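Local structure of DUF1116 domain-containing protein (3CLQ) at residues A13-E16 with A17-I21. The protein is of unknown function but belongs to the AllG family, which is associated with oxamate carbamoyltransferase and so hints at a role in carbamoyl transfer. Numbering follows the deposited sequence.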
loop_
_atom_site.group_PDB
_atom_site.type_symbol
_atom_site.label_atom_id
_atom_site.label_comp_id
_atom_site.label_asym_id
_atom_site.label_seq_id
_atom_site.Cartn_x
_atom_site.Cartn_y
_atom_site.Cartn_z
ATOM N N ALA B 13 -15.711 28.383 -18.411
ATOM C CA ALA B 13 -14.524 27.787 -18.988
ATOM C C ALA B 13 -13.806 26.903 -17.971
ATOM O O ALA B 13 -13.247 25.856 -18.328
ATOM C CB ALA B 13 -13.600 28.839 -19.519
ATOM N N ASN B 14 -13.817 27.312 -16.708
ATOM C CA ASN B 14 -13.147 26.522 -15.693
ATOM C C ASN B 14 -13.873 25.195 -15.467
ATOM O O ASN B 14 -13.241 24.167 -15.262
ATOM C CB ASN B 14 -12.965 27.323 -14.397
ATOM C CG ASN B 14 -11.992 28.499 -14.563
ATOM O OD1 ASN B 14 -11.768 28.989 -15.673
ATOM N ND2 ASN B 14 -11.423 28.959 -13.450
ATOM N N GLU B 15 -15.199 25.237 -15.549
ATOM C CA GLU B 15 -16.044 24.055 -15.498
ATOM C C GLU B 15 -15.663 23.002 -16.550
ATOM O O GLU B 15 -15.494 21.812 -16.235
ATOM C CB GLU B 15 -17.502 24.453 -15.681
ATOM C CG GLU B 15 -18.486 23.270 -15.649
ATOM C CD GLU B 15 -18.596 22.601 -14.268
ATOM O OE1 GLU B 15 -18.432 23.317 -13.245
ATOM O OE2 GLU B 15 -18.853 21.370 -14.207
ATOM N N GLU B 16 -15.548 23.454 -17.799
ATOM C CA GLU B 16 -15.154 22.597 -18.914
ATOM C C GLU B 16 -13.713 22.106 -18.728
ATOM O O GLU B 16 -13.436 20.910 -18.870
ATOM C CB GLU B 16 -15.372 23.318 -20.260
ATOM C CG GLU B 16 -14.933 22.577 -21.553
ATOM C CD GLU B 16 -15.432 21.100 -21.674
ATOM O OE1 GLU B 16 -16.359 20.676 -20.934
ATOM O OE2 GLU B 16 -14.885 20.345 -22.525
ATOM N N ALA B 17 -12.809 23.010 -18.376
ATOM C CA ALA B 17 -11.405 22.634 -18.201
ATOM C C ALA B 17 -11.204 21.616 -17.089
ATOM O O ALA B 17 -10.555 20.587 -17.298
ATOM C CB ALA B 17 -10.557 23.853 -17.951
ATOM N N VAL B 18 -11.759 21.887 -15.909
ATOM C CA VAL B 18 -11.606 20.972 -14.774
ATOM C C VAL B 18 -12.338 19.655 -15.000
ATOM O O VAL B 18 -11.949 18.616 -14.448
ATOM C CB VAL B 18 -12.014 21.606 -13.405
ATOM C CG1 VAL B 18 -13.507 21.847 -13.315
ATOM C CG2 VAL B 18 -11.572 20.712 -12.252
ATOM N N THR B 19 -13.386 19.690 -15.820
ATOM C CA THR B 19 -14.097 18.468 -16.165
ATOM C C THR B 19 -13.229 17.587 -17.026
ATOM O O THR B 19 -13.311 16.373 -16.925
ATOM C CB THR B 19 -15.439 18.713 -16.884
ATOM O OG1 THR B 19 -16.337 19.374 -15.993
ATOM C CG2 THR B 19 -16.085 17.388 -17.272
ATOM N N ARG B 20 -12.399 18.174 -17.876
ATOM C CA ARG B 20 -11.509 17.339 -18.646
ATOM C C ARG B 20 -10.524 16.666 -17.703
ATOM O O ARG B 20 -10.434 15.447 -17.662
ATOM C CB ARG B 20 -10.801 18.112 -19.729
ATOM C CG ARG B 20 -11.733 18.627 -20.801
ATOM C CD ARG B 20 -10.952 18.925 -22.050
ATOM N NE ARG B 20 -11.659 18.409 -23.211
ATOM C CZ ARG B 20 -11.083 17.899 -24.299
ATOM N NH1 ARG B 20 -9.760 17.810 -24.407
ATOM N NH2 ARG B 20 -11.850 17.475 -25.286
ATOM N N ILE B 21 -9.848 17.456 -16.895
ATOM C CA ILE B 21 -8.862 16.954 -15.965
ATOM C C ILE B 21 -9.419 15.817 -15.129
ATOM O O ILE B 21 -8.845 14.728 -15.079
ATOM C CB ILE B 21 -8.400 18.111 -15.074
ATOM C CG1 ILE B 21 -7.799 19.213 -15.947
ATOM C CG2 ILE B 21 -7.435 17.646 -13.969
ATOM C CD1 ILE B 21 -7.619 20.560 -15.224
#
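The backbone carbonyl oxygen Glu15 O is gripped twice by Thr19, one turn further along the N-terminal helix 6-23: the hydroxyl Thr19 OG1 donates to it over 2.6 Å and the amide Thr19 N over 3.0 Å. The two donors come from opposite faces of the carbonyl plane, and the amide bond is appreciably bent, with an N-H...O angle of 138°. Thr19 can reach back in this way because its hydroxyl lies on the side of its own amide, opposite the carbonyl carbon (chi1 -65°), which turns OG1 toward the preceding turn. This is the common i to i-4 bond of a helical threonine, which ties a polar side chain to the helix backbone. On either side of it the i to i-4 backbone pattern continues, with Val18 N giving a nearly straight bond of 2.8 Å to Asn14 O and Arg20 N a longer one to Glu16 O.

Glu16 and Arg20, also four residues apart, form a long salt bridge in which Glu16 OE2 stands 3.8 Å from Arg20 NE. The carboxylate oxygen sits at the edge of the guanidinium, close to its plane, although the two planar groups are turned 59° apart. Arg20 NH1 is held by Ala247 O, so the guanidinium links this helix to the end of helix 234-247. The Glu15 carboxylate is paired chiefly with Lys350 through OE2.

Val18 faces the body of the protein, where its side chain meets Thr349 of strand 348-352 and Thr367 of strand 363-369. Its CG1 methyl, set between the N and C of its own backbone, is turned back to the preceding turn, 3.0 Å from Asn14 O and 3.5 Å from Glu15 O.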